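Local coordinates for uncharacterized protein (Treponema denticola ATCC 35404, PDB 6R9N), which senses iron(II) and oxygen for bacterial chemotaxis through a di-iron site that stabilises an iron-peroxy species in a metallo-beta-lactamase-like fold, at residues 76-81 / 87-92; 122-127 / 151-156; 146-151 / 165-170; 194-199 / 235-240; 220-223 / 227-230. One frame throughout, in Å; residues are numbered along the deposited sequence.

Interaction 1 of 5, residues 76-81 / 87-92; sequences IFFSHQ and SGIALW. With FE (Fe (III) ion), chain D.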
# COMPACT_ATOMS: atom_id res chain seq x y z
N ILE A 76 9.71 15.50 6.08
CA ILE A 76 9.20 14.21 6.51
C ILE A 76 9.19 13.31 5.28
O ILE A 76 8.60 13.67 4.25
CB ILE A 76 7.80 14.33 7.12
CG1 ILE A 76 7.86 15.14 8.42
CG2 ILE A 76 7.20 12.96 7.37
CD1 ILE A 76 6.50 15.62 8.88
N PHE A 77 9.84 12.16 5.38
CA PHE A 77 10.01 11.25 4.26
C PHE A 77 9.12 10.04 4.47
O PHE A 77 9.15 9.43 5.55
CB PHE A 77 11.46 10.83 4.13
CG PHE A 77 11.72 9.78 3.09
CD1 PHE A 77 12.01 10.15 1.78
CD2 PHE A 77 11.69 8.43 3.41
CE1 PHE A 77 12.27 9.20 0.82
CE2 PHE A 77 11.95 7.47 2.46
CZ PHE A 77 12.24 7.85 1.16
N PHE A 78 8.31 9.71 3.47
CA PHE A 78 7.46 8.52 3.47
C PHE A 78 8.00 7.57 2.41
O PHE A 78 7.95 7.89 1.21
CB PHE A 78 6.00 8.87 3.13
CG PHE A 78 5.25 9.58 4.21
CD1 PHE A 78 5.81 9.83 5.43
CD2 PHE A 78 3.95 9.97 4.00
CE1 PHE A 78 5.09 10.48 6.42
CE2 PHE A 78 3.22 10.61 4.99
CZ PHE A 78 3.81 10.87 6.20
N SER A 79 8.47 6.39 2.83
CA SER A 79 8.99 5.44 1.85
C SER A 79 7.89 5.02 0.87
O SER A 79 8.16 4.83 -0.33
CB SER A 79 9.59 4.21 2.56
OG SER A 79 8.61 3.50 3.30
N HIS A 80 6.65 4.89 1.33
CA HIS A 80 5.53 4.54 0.44
C HIS A 80 4.22 4.83 1.18
O HIS A 80 4.21 5.56 2.18
CB HIS A 80 5.64 3.08 -0.04
CG HIS A 80 5.62 2.06 1.05
ND1 HIS A 80 6.55 2.03 2.07
CD2 HIS A 80 4.78 1.01 1.28
CE1 HIS A 80 6.30 1.01 2.87
NE2 HIS A 80 5.22 0.38 2.42
N GLN A 81 3.12 4.23 0.72
CA GLN A 81 1.76 4.64 1.08
C GLN A 81 1.17 3.89 2.26
O GLN A 81 0.09 4.27 2.73
CB GLN A 81 0.83 4.48 -0.13
CG GLN A 81 0.23 3.05 -0.30
CD GLN A 81 1.21 2.07 -0.95
OE1 GLN A 81 2.41 2.36 -1.08
NE2 GLN A 81 0.69 0.89 -1.36
N SER A 87 0.26 6.54 8.79
CA SER A 87 -0.98 6.72 9.56
C SER A 87 -1.01 8.00 10.40
O SER A 87 -2.09 8.58 10.60
CB SER A 87 -1.24 5.50 10.45
OG SER A 87 -0.09 5.18 11.22
N GLY A 88 0.13 8.45 10.91
CA GLY A 88 0.10 9.59 11.81
C GLY A 88 0.27 10.94 11.15
O GLY A 88 0.55 11.93 11.84
N ILE A 89 0.06 11.01 9.84
CA ILE A 89 0.41 12.20 9.06
C ILE A 89 -0.30 13.45 9.58
O ILE A 89 0.28 14.55 9.57
CB ILE A 89 0.12 11.95 7.57
CG1 ILE A 89 0.72 13.06 6.71
CG2 ILE A 89 -1.38 11.76 7.31
CD1 ILE A 89 0.24 13.03 5.28
N ALA A 90 -1.56 13.33 10.01
CA ALA A 90 -2.29 14.51 10.47
C ALA A 90 -1.65 15.11 11.72
O ALA A 90 -1.58 16.34 11.85
CB ALA A 90 -3.75 14.15 10.75
N LEU A 91 -1.16 14.27 12.63
CA LEU A 91 -0.55 14.78 13.85
C LEU A 91 0.76 15.52 13.56
O LEU A 91 1.05 16.54 14.20
CB LEU A 91 -0.30 13.62 14.82
CG LEU A 91 -1.54 12.79 15.12
CD1 LEU A 91 -1.14 11.56 15.91
CD2 LEU A 91 -2.56 13.63 15.88
N TRP A 92 1.57 15.01 12.63
CA TRP A 92 2.83 15.69 12.35
C TRP A 92 2.61 17.01 11.62
O TRP A 92 3.35 17.97 11.84
CB TRP A 92 3.76 14.78 11.56
CG TRP A 92 4.16 13.57 12.33
CD1 TRP A 92 3.68 12.29 12.18
CD2 TRP A 92 5.09 13.51 13.41
NE1 TRP A 92 4.28 11.45 13.09
CE2 TRP A 92 5.15 12.18 13.86
CE3 TRP A 92 5.90 14.47 14.05
CZ2 TRP A 92 5.97 11.77 14.90
CZ3 TRP A 92 6.71 14.06 15.09
CH2 TRP A 92 6.74 12.73 15.51
FE FE D . 4.71 -1.79 3.28
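Phe78 and Ile76 meet the helix 89-95 through Ile89 and Trp92. Strand 73-77 runs into the metal-binding loop here, and helix 89-95 packs on the end of the strand, as in the metallo-beta-lactamase-like fold. The contact between the two segments is apolar and small, about 151 Å² in all. Phe78 offers the edge of its ring. Its CZ lies 3.8 Å from CG1 of Ile89, near the ring plane, with the isoleucine chain roughly perpendicular to the Phe78 side chain. CG1 of Ile89 is anti to its own backbone N (chi1 -169°), and the branch runs on to bring CD1 near CE2 of Phe78. The second apolar pair sits one turn further along the helix. CD1 of Ile76 reaches CB of Trp92 at 3.9 Å. The indole itself turns to Phe57 of helix 57-65.

Segment 76-81 also carries polar groups. Ser79 OG accepts a hydrogen bond from ND1 of His80 and is hydrogen-bonded to Asp50 OD2. Gln81 OE1 is hydrogen-bonded to Ser149 OG, and NE2 to Asp82 of the second subunit. The Ser79 oxygen lies in the imidazole plane, which helps fix the ring's rotation. That leaves His80 NE2 to bind an iron(III) ion at 2.4 Å.

Interaction 2 of 5, residues 122-127 / 151-156; sequences VPIPDK and GQFGLY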
# COMPACT_ATOMS: atom_id res chain seq x y z
N VAL A 122 5.93 17.05 -1.57
CA VAL A 122 6.98 17.03 -2.59
C VAL A 122 6.92 15.68 -3.29
O VAL A 122 7.36 14.67 -2.72
CB VAL A 122 8.37 17.28 -1.99
CG1 VAL A 122 9.40 17.28 -3.12
CG2 VAL A 122 8.39 18.60 -1.17
N PRO A 123 6.45 15.60 -4.54
CA PRO A 123 6.35 14.30 -5.22
C PRO A 123 7.73 13.87 -5.71
O PRO A 123 8.43 14.63 -6.37
CB PRO A 123 5.40 14.57 -6.39
CG PRO A 123 4.85 15.99 -6.16
CD PRO A 123 5.90 16.69 -5.36
N ILE A 124 8.11 12.64 -5.39
CA ILE A 124 9.38 12.09 -5.85
C ILE A 124 9.14 11.44 -7.21
O ILE A 124 8.26 10.58 -7.32
CB ILE A 124 9.97 11.08 -4.86
CG1 ILE A 124 10.01 11.66 -3.44
CG2 ILE A 124 11.37 10.70 -5.30
CD1 ILE A 124 10.42 10.65 -2.39
N PRO A 125 9.85 11.84 -8.26
CA PRO A 125 9.69 11.17 -9.55
C PRO A 125 10.33 9.80 -9.50
O PRO A 125 11.16 9.51 -8.64
CB PRO A 125 10.41 12.10 -10.54
CG PRO A 125 11.47 12.76 -9.69
CD PRO A 125 10.91 12.86 -8.28
N ASP A 126 9.96 8.96 -10.47
CA ASP A 126 10.28 7.53 -10.37
C ASP A 126 11.77 7.25 -10.17
O ASP A 126 12.11 6.28 -9.49
CB ASP A 126 9.77 6.81 -11.62
CG ASP A 126 8.28 6.51 -11.54
OD1 ASP A 126 7.71 6.62 -10.42
OD2 ASP A 126 7.68 6.17 -12.57
N LYS A 127 12.67 8.05 -10.73
CA LYS A 127 14.10 7.77 -10.64
C LYS A 127 14.78 8.46 -9.45
O LYS A 127 16.00 8.38 -9.31
CB LYS A 127 14.82 8.15 -11.93
CG LYS A 127 14.52 7.20 -13.08
CD LYS A 127 15.15 7.64 -14.38
CE LYS A 127 14.55 6.85 -15.54
NZ LYS A 127 15.58 6.42 -16.51
N GLY A 151 5.27 2.49 -5.92
CA GLY A 151 5.99 3.74 -5.70
C GLY A 151 6.60 3.77 -4.31
O GLY A 151 5.95 4.19 -3.35
N GLN A 152 7.84 3.31 -4.18
CA GLN A 152 8.55 3.26 -2.91
C GLN A 152 9.96 3.80 -3.11
O GLN A 152 10.60 3.48 -4.12
CB GLN A 152 8.64 1.83 -2.33
CG GLN A 152 9.50 1.75 -1.03
CD GLN A 152 9.63 0.33 -0.41
OE1 GLN A 152 9.36 0.13 0.78
NE2 GLN A 152 10.10 -0.63 -1.20
N PHE A 153 10.46 4.57 -2.13
CA PHE A 153 11.85 5.00 -2.12
C PHE A 153 12.50 4.69 -0.78
O PHE A 153 11.86 4.71 0.28
CB PHE A 153 11.99 6.52 -2.41
CG PHE A 153 11.58 6.89 -3.79
CD1 PHE A 153 12.50 6.88 -4.83
CD2 PHE A 153 10.26 7.21 -4.07
CE1 PHE A 153 12.12 7.21 -6.12
CE2 PHE A 153 9.87 7.53 -5.36
CZ PHE A 153 10.80 7.52 -6.38
N GLY A 154 13.78 4.40 -0.84
CA GLY A 154 14.63 4.49 0.32
C GLY A 154 15.28 5.86 0.38
O GLY A 154 15.15 6.66 -0.54
N LEU A 155 15.97 6.14 1.49
CA LEU A 155 16.69 7.40 1.64
C LEU A 155 18.12 7.07 2.05
O LEU A 155 18.33 6.44 3.09
CB LEU A 155 16.01 8.33 2.66
CG LEU A 155 16.35 9.83 2.64
CD1 LEU A 155 17.72 10.07 3.27
CD2 LEU A 155 16.32 10.38 1.17
N TYR A 156 19.07 7.46 1.22
CA TYR A 156 20.49 7.24 1.48
C TYR A 156 21.07 8.53 2.04
O TYR A 156 21.04 9.57 1.37
CB TYR A 156 21.24 6.83 0.22
CG TYR A 156 22.68 6.48 0.50
CD1 TYR A 156 23.00 5.57 1.49
CD2 TYR A 156 23.71 7.06 -0.23
CE1 TYR A 156 24.32 5.24 1.76
CE2 TYR A 156 25.04 6.72 0.03
CZ TYR A 156 25.32 5.81 1.03
OH TYR A 156 26.62 5.47 1.31
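Phe153 packs its ring against Ile124 and the backbone that follows it. Its side chain carries most of the contact. The CB of Phe153 leaves strand 153-157 toward segment 122-127, with CG anti to the carbonyl carbon (chi1 -66°), a turn that puts the ring under Ile124. CG lies beneath the CG2 and CD1 methyls of Ile124. Further out, CD2 has CD1 of Ile124 at 3.8 Å. CE2 meets CG2 and also CB of Ile124, the latter at 3.6 Å. The CG2 methyl sits over the ring face, 3.5 Å from its centroid and 16° off the normal. This is a CH-pi contact, and the two side chains run antiparallel alongside each other. Across the ring from CE2, CE1 lies 3.5 Å from the carbonyl O of Asp126, at an oblique angle. At the tip, CZ lies 3.0 Å from the carbonyl O of Pro125, also obliquely. The ring is thus bordered by a methyl over one face and by two backbone carbonyls near its far end.

The CB of Asp126 points away from segment 151-156, and its carboxylate forms a salt bridge with Arg198 of the second subunit. The backbone O of Asp126 accepts a hydrogen bond from NE2 of His145, whose ring also meets Phe153 edge-to-face. Strand 121-124 is one of the two outermost strands of the seven-stranded sheet, and strand 153-157 belongs to the six-stranded one. Phe153 therefore spans the two sheets, with Cys141 of strand 138-143 and Ser103 of strand 99-103 beside it.

Interaction 3 of 5, residues 146-151 / 165-170; sequences FMHSPG and SGDIGA. With FE (Fe (III) ion), chain D; FE (Fe (III) ion), chain C; PER (peroxide ion), chain E; O (oxygen atom), chain F.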
# COMPACT_ATOMS: atom_id res chain seq x y z
N PHE A 146 8.08 -1.62 -6.40
CA PHE A 146 7.61 -3.01 -6.46
C PHE A 146 8.32 -3.91 -5.45
O PHE A 146 8.38 -5.14 -5.63
CB PHE A 146 7.74 -3.58 -7.87
CG PHE A 146 6.85 -2.90 -8.85
CD1 PHE A 146 5.49 -3.12 -8.82
CD2 PHE A 146 7.36 -1.99 -9.75
CE1 PHE A 146 4.65 -2.47 -9.71
CE2 PHE A 146 6.52 -1.33 -10.66
CZ PHE A 146 5.18 -1.58 -10.63
N MET A 147 8.81 -3.33 -4.35
CA MET A 147 9.42 -4.11 -3.27
C MET A 147 8.96 -3.63 -1.89
O MET A 147 9.77 -3.24 -1.06
CB MET A 147 10.94 -4.04 -3.36
CG MET A 147 11.54 -4.76 -4.57
SD MET A 147 13.27 -4.30 -4.98
CE MET A 147 14.15 -4.79 -3.49
N HIS A 148 7.65 -3.62 -1.62
CA HIS A 148 6.56 -4.16 -2.45
C HIS A 148 5.80 -3.11 -3.25
O HIS A 148 5.21 -3.42 -4.30
CB HIS A 148 5.55 -4.87 -1.56
CG HIS A 148 5.00 -3.99 -0.47
ND1 HIS A 148 3.84 -3.26 -0.61
CD2 HIS A 148 5.47 -3.71 0.76
CE1 HIS A 148 3.61 -2.59 0.50
NE2 HIS A 148 4.59 -2.83 1.35
N SER A 149 5.78 -1.88 -2.76
CA SER A 149 4.83 -0.92 -3.34
C SER A 149 5.33 -0.41 -4.69
O SER A 149 6.54 -0.21 -4.87
CB SER A 149 4.65 0.27 -2.38
OG SER A 149 4.08 1.40 -3.03
N PRO A 150 4.42 -0.16 -5.64
CA PRO A 150 4.85 0.31 -6.97
C PRO A 150 5.53 1.68 -6.94
O PRO A 150 6.25 2.00 -7.89
CB PRO A 150 3.54 0.37 -7.78
CG PRO A 150 2.44 0.44 -6.77
CD PRO A 150 2.95 -0.30 -5.54
N GLY A 151 5.27 2.49 -5.92
CA GLY A 151 5.99 3.74 -5.70
C GLY A 151 6.60 3.77 -4.31
O GLY A 151 5.95 4.19 -3.35
N SER A 165 15.82 1.84 4.24
CA SER A 165 15.44 0.98 3.12
C SER A 165 13.94 0.68 3.06
O SER A 165 13.52 -0.13 2.24
CB SER A 165 16.23 -0.33 3.19
OG SER A 165 16.00 -0.99 4.43
N GLY A 166 13.12 1.31 3.90
CA GLY A 166 11.70 1.01 3.88
C GLY A 166 11.45 -0.42 4.30
O GLY A 166 11.99 -0.91 5.29
N ASP A 167 10.57 -1.11 3.56
CA ASP A 167 10.28 -2.51 3.87
C ASP A 167 11.41 -3.45 3.49
O ASP A 167 11.36 -4.64 3.84
CB ASP A 167 9.00 -2.96 3.16
CG ASP A 167 7.75 -2.45 3.82
OD1 ASP A 167 7.79 -2.10 5.01
OD2 ASP A 167 6.71 -2.40 3.12
N ILE A 168 12.40 -2.99 2.72
CA ILE A 168 13.47 -3.88 2.30
C ILE A 168 14.39 -4.16 3.48
O ILE A 168 14.85 -3.25 4.18
CB ILE A 168 14.21 -3.27 1.09
CG1 ILE A 168 13.22 -3.10 -0.06
CG2 ILE A 168 15.36 -4.16 0.65
CD1 ILE A 168 13.65 -2.11 -1.13
N GLY A 169 14.63 -5.45 3.74
CA GLY A 169 15.35 -5.86 4.93
C GLY A 169 14.49 -6.04 6.15
O GLY A 169 15.00 -6.48 7.19
N ALA A 170 13.18 -5.76 6.05
CA ALA A 170 12.32 -5.80 7.22
C ALA A 170 12.28 -7.19 7.84
O ALA A 170 12.22 -8.20 7.13
CB ALA A 170 10.90 -5.37 6.85
FE FE D . 4.71 -1.79 3.28
FE FE C . 6.15 -1.71 6.42
O1 PER E . 5.20 -3.67 5.69
O2 PER E . 4.39 -3.75 4.44
O O F . 4.90 -0.73 5.06
O HOH W 1 7.13 -1.24 0.21
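Met147 and Ile168 bury the most surface here, followed by Asp167. The Met147 chain bends at its last torsion (chi3 61°), which turns the CE methyl toward Ile168 CD1, 3.6 Å away. CG1 of Ile168 also lies 3.6 Å from the carbonyl O of Met147. Trp209 of helix 203-215 touches both side chains.

Asp167 reaches from its loop to the metals. OD2 binds one iron(III) at 2.1 Å and OD1 binds the other at 2.2 Å, which makes the carboxylate a bridge. His148 NE2 binds the first of these irons at 2.2 Å. The imidazole and carboxylate planes are only 20° apart, and OD2 lies at the ring edge near its plane. This nitrogen and oxygen are close because they share the iron. A water accepts a bond from the backbone N of His148, which follows a cis peptide bond, and donates one to OD2, so it ties the two loops together beside the metal.

The peroxide and a single oxygen atom also bridge the irons. His80 and Asp82 complete one metal site; Asp84, Gln224 and His225 complete the other. A carboxylate-bridged di-iron centre built mostly on loops is typical of the flavodiiron-like branch of the metallo-beta-lactamase fold.

Interaction 4 of 5, residues 194-199 / 235-240; sequences GFHVRY and NNFLNW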
# COMPACT_ATOMS: atom_id res chain seq x y z
N GLY A 194 10.18 -15.29 5.00
CA GLY A 194 8.81 -15.34 4.54
C GLY A 194 8.34 -14.00 3.99
O GLY A 194 7.68 -13.94 2.95
N PHE A 195 8.67 -12.91 4.69
CA PHE A 195 8.25 -11.59 4.24
C PHE A 195 8.82 -11.25 2.86
O PHE A 195 8.10 -10.78 1.98
CB PHE A 195 8.65 -10.54 5.27
CG PHE A 195 8.22 -9.15 4.92
CD1 PHE A 195 6.92 -8.72 5.18
CD2 PHE A 195 9.11 -8.26 4.33
CE1 PHE A 195 6.52 -7.43 4.87
CE2 PHE A 195 8.71 -6.98 3.98
CZ PHE A 195 7.42 -6.56 4.25
N HIS A 196 10.12 -11.48 2.65
CA HIS A 196 10.70 -11.10 1.36
C HIS A 196 10.24 -12.04 0.25
O HIS A 196 9.96 -11.60 -0.88
CB HIS A 196 12.23 -11.04 1.46
CG HIS A 196 12.73 -9.85 2.23
ND1 HIS A 196 12.75 -9.81 3.60
CD2 HIS A 196 13.19 -8.65 1.81
CE1 HIS A 196 13.24 -8.64 4.00
NE2 HIS A 196 13.50 -7.92 2.93
N VAL A 197 10.11 -13.34 0.55
CA VAL A 197 9.63 -14.28 -0.46
C VAL A 197 8.24 -13.89 -0.95
O VAL A 197 7.94 -14.00 -2.14
CB VAL A 197 9.65 -15.72 0.10
CG1 VAL A 197 8.75 -16.63 -0.75
CG2 VAL A 197 11.06 -16.25 0.16
N ARG A 198 7.38 -13.42 -0.04
CA ARG A 198 5.98 -13.20 -0.39
C ARG A 198 5.68 -11.77 -0.83
O ARG A 198 4.83 -11.57 -1.71
CB ARG A 198 5.07 -13.58 0.79
CG ARG A 198 3.56 -13.35 0.55
CD ARG A 198 2.96 -14.22 -0.61
NE ARG A 198 1.54 -13.90 -0.80
CZ ARG A 198 1.10 -12.89 -1.55
NH1 ARG A 198 1.97 -12.11 -2.20
NH2 ARG A 198 -0.20 -12.65 -1.64
N TYR A 199 6.35 -10.76 -0.27
CA TYR A 199 6.02 -9.36 -0.53
C TYR A 199 6.87 -8.70 -1.62
O TYR A 199 6.41 -7.76 -2.26
CB TYR A 199 6.13 -8.52 0.75
CG TYR A 199 5.13 -8.80 1.85
CD1 TYR A 199 5.14 -10.00 2.55
CD2 TYR A 199 4.21 -7.82 2.23
CE1 TYR A 199 4.23 -10.24 3.59
CE2 TYR A 199 3.30 -8.04 3.26
CZ TYR A 199 3.32 -9.25 3.94
OH TYR A 199 2.43 -9.46 4.97
N ASN A 235 26.71 -6.75 3.37
CA ASN A 235 27.08 -7.70 2.33
C ASN A 235 26.25 -8.97 2.42
O ASN A 235 25.78 -9.50 1.41
CB ASN A 235 28.56 -8.04 2.41
CG ASN A 235 29.42 -7.03 1.70
OD1 ASN A 235 28.95 -6.33 0.79
ND2 ASN A 235 30.68 -6.93 2.11
N ASN A 236 26.09 -9.49 3.64
CA ASN A 236 25.33 -10.73 3.80
C ASN A 236 23.91 -10.55 3.29
O ASN A 236 23.42 -11.37 2.51
CB ASN A 236 25.33 -11.14 5.27
CG ASN A 236 26.61 -11.83 5.69
OD1 ASN A 236 27.41 -12.25 4.86
ND2 ASN A 236 26.79 -11.99 7.00
N PHE A 237 23.25 -9.47 3.70
CA PHE A 237 21.88 -9.25 3.27
C PHE A 237 21.80 -9.08 1.75
O PHE A 237 20.98 -9.72 1.08
CB PHE A 237 21.28 -8.03 3.97
CG PHE A 237 19.92 -7.69 3.46
CD1 PHE A 237 18.82 -8.45 3.84
CD2 PHE A 237 19.75 -6.67 2.55
CE1 PHE A 237 17.57 -8.16 3.34
CE2 PHE A 237 18.50 -6.39 2.04
CZ PHE A 237 17.41 -7.13 2.44
N LEU A 238 22.65 -8.22 1.20
CA LEU A 238 22.61 -7.97 -0.24
C LEU A 238 22.86 -9.25 -1.04
O LEU A 238 22.17 -9.50 -2.04
CB LEU A 238 23.64 -6.90 -0.62
CG LEU A 238 23.39 -5.53 0.01
CD1 LEU A 238 24.41 -4.49 -0.46
CD2 LEU A 238 21.98 -5.10 -0.30
N ASN A 239 23.82 -10.07 -0.61
CA ASN A 239 24.09 -11.32 -1.33
C ASN A 239 22.87 -12.23 -1.30
O ASN A 239 22.48 -12.80 -2.33
CB ASN A 239 25.30 -12.03 -0.73
CG ASN A 239 26.60 -11.29 -0.99
OD1 ASN A 239 26.68 -10.41 -1.85
ND2 ASN A 239 27.64 -11.65 -0.24
N TRP A 240 22.24 -12.36 -0.13
CA TRP A 240 21.06 -13.21 0.01
C TRP A 240 19.91 -12.71 -0.87
O TRP A 240 19.25 -13.49 -1.56
CB TRP A 240 20.65 -13.28 1.47
CG TRP A 240 19.31 -13.90 1.70
CD1 TRP A 240 19.03 -15.24 1.76
CD2 TRP A 240 18.08 -13.22 1.93
NE1 TRP A 240 17.69 -15.43 2.01
CE2 TRP A 240 17.08 -14.20 2.11
CE3 TRP A 240 17.71 -11.87 1.99
CZ2 TRP A 240 15.75 -13.88 2.37
CZ3 TRP A 240 16.39 -11.55 2.23
CH2 TRP A 240 15.43 -12.55 2.42
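His196 turns its imidazole into the gap between its own helix and helix 232-242, where Trp240 and Phe237 meet it. This is the close part of the contact. Trp240 directs the edge of its six-membered ring at the face of His196, with the planes at 81° and the centroids 5.4 Å apart. CH2 of the indole comes to 3.7 Å from CB of His196, and CZ3 lies over the imidazole face. The Trp240 CG is anti to its backbone N (chi1 169°), which carries the indole across to the histidine. Phe237, one turn earlier on the same helix, also turns its edge toward that ring, but offset. Its CZ is 4.0 Å from NE2 of His196.

The three rings form an aromatic cluster between two helices that lie against the metal-bearing core. The opposite face of His196 is covered by Phe195, a residue of the peroxide pocket. Both imidazole nitrogens have partners: ND1 bonds to the carbonyl O of Ile192, and NE2 to the backbone N of Gly169.

Away from the rings the helices are well apart. Even the closest CA pair, His196 and Trp240, is separated by 10.7 Å, and only about 123 Å² is buried in all. Trp240 is itself partly exposed. Asn235 and Asn239 are exposed on the far side of helix 232-242, as is Gly194 on the other helix.

Interaction 5 of 5, residues 220-223 / 227-230; sequences MIAP and AIYK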
# COMPACT_ATOMS: atom_id res chain seq x y z
N MET A 220 25.46 0.89 6.46
CA MET A 220 24.33 0.31 7.19
C MET A 220 23.11 0.27 6.28
O MET A 220 22.92 1.14 5.42
CB MET A 220 23.92 1.12 8.43
CG MET A 220 24.86 1.10 9.60
SD MET A 220 24.13 1.96 11.01
CE MET A 220 25.61 2.14 12.00
N ILE A 221 22.26 -0.72 6.52
CA ILE A 221 20.92 -0.78 5.95
C ILE A 221 19.93 -0.81 7.10
O ILE A 221 19.90 -1.79 7.87
CB ILE A 221 20.75 -1.99 5.01
CG1 ILE A 221 21.65 -1.81 3.78
CG2 ILE A 221 19.28 -2.15 4.60
CD1 ILE A 221 21.64 -2.98 2.79
N ALA A 222 19.12 0.24 7.23
CA ALA A 222 18.20 0.39 8.35
C ALA A 222 16.77 0.27 7.86
O ALA A 222 16.25 1.22 7.25
CB ALA A 222 18.41 1.74 9.05
N PRO A 223 16.09 -0.84 8.11
CA PRO A 223 14.75 -1.05 7.57
C PRO A 223 13.67 -0.44 8.45
O PRO A 223 13.90 -0.00 9.58
CB PRO A 223 14.63 -2.58 7.52
CG PRO A 223 15.47 -3.04 8.70
CD PRO A 223 16.58 -2.00 8.89
N ALA A 227 15.85 -5.20 13.17
CA ALA A 227 17.18 -4.71 13.48
C ALA A 227 17.93 -4.28 12.21
O ALA A 227 17.59 -4.66 11.09
CB ALA A 227 17.99 -5.76 14.23
N ILE A 228 18.97 -3.49 12.43
CA ILE A 228 19.74 -2.80 11.40
C ILE A 228 20.91 -3.67 10.96
O ILE A 228 21.56 -4.31 11.79
CB ILE A 228 20.23 -1.43 11.93
CG1 ILE A 228 19.04 -0.50 12.16
CG2 ILE A 228 21.28 -0.79 10.99
CD1 ILE A 228 19.20 0.47 13.31
N TYR A 229 21.20 -3.68 9.66
CA TYR A 229 22.37 -4.38 9.12
C TYR A 229 23.55 -3.43 9.06
O TYR A 229 23.44 -2.32 8.53
CB TYR A 229 22.06 -4.91 7.71
CG TYR A 229 20.79 -5.72 7.62
CD1 TYR A 229 19.55 -5.10 7.48
CD2 TYR A 229 20.82 -7.11 7.67
CE1 TYR A 229 18.37 -5.84 7.40
CE2 TYR A 229 19.66 -7.85 7.60
CZ TYR A 229 18.44 -7.22 7.47
OH TYR A 229 17.27 -7.96 7.42
N LYS A 230 24.68 -3.84 9.64
CA LYS A 230 25.90 -3.04 9.54
C LYS A 230 27.08 -3.95 9.22
O LYS A 230 27.02 -5.16 9.44
CB LYS A 230 26.15 -2.18 10.79
CG LYS A 230 26.67 -2.91 12.00
CD LYS A 230 27.13 -1.89 13.06
CE LYS A 230 27.25 -2.52 14.46
NZ LYS A 230 28.25 -3.61 14.56
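Ile221 and Tyr229 are joined by two backbone hydrogen bonds. Ile221 N donates to Tyr229 O at 2.8 Å, and Tyr229 N donates to Ile221 O at 2.9 Å. Both are fairly straight, with N-H...O angles of 159° and 161°. They make a hydrogen-bonded antiparallel pair in the hairpin of strands 220-222 and 229-230. Met220 and Lys230 form the neighbouring non-hydrogen-bonded pair. Tyr229 O also receives a CA-H...O contact from Met220.

The next backbone polar groups are satisfied by flanking strands and loops. Met220 and Ala222 bond to Leu163, and Ala222 also bonds to Ser165. Ile228 bonds on its other side to Thr180 and Val182. The hydroxyl of Tyr229 is paired with the carbonyl O of Gly169, in the loop that carries the bridging Asp167. Lys230 makes a cation-pi contact with Phe181 and a long, weak ion pair with Glu183.

Side chains fill in around these bonds. Ile221 and Tyr229 share one face of the sheet, with CG2 of Ile221 4.1 Å from CD1 of the ring. Ile221 O lies at the edge of that ring, near its plane. On the other face, Met220 and Lys230 run side by side, with CG of Met220 3.7 Å from CB of Lys230. Lys230 CG sits between its backbone N and carbonyl carbon (chi1 76°), leading the chain away. CG1 of Ile228 packs on CB of Ala222 at 3.9 Å.

The chemistry implies a hairpin set by paired backbone groups. The connection between its strands holds Gln224 and His225, two iron ligands, so this pairing probably helps to position them.

Interaction 1 comes first along the chain. Interactions 2 and 3 cross and share Gly151, and interaction 5 is nested within the loop closed by interaction 4. Interactions 1 and 2 reach the seven-stranded sheet, and interactions 2 and 5 the six-stranded one. Interactions 1 and 3 bring His80, His148 and Asp167 to the same iron, with centres about 16 Å apart. Interaction 3 touches every other contact, and its centre is about 11 Å from those of interactions 2 and 4. Interactions 1 and 4 lie on opposite sides of the chain's centre, with centres about 25 Å apart. The di-iron site draws mainly on loops that follow strands of both sheets, and interactions 1 to 4 touch the second subunit.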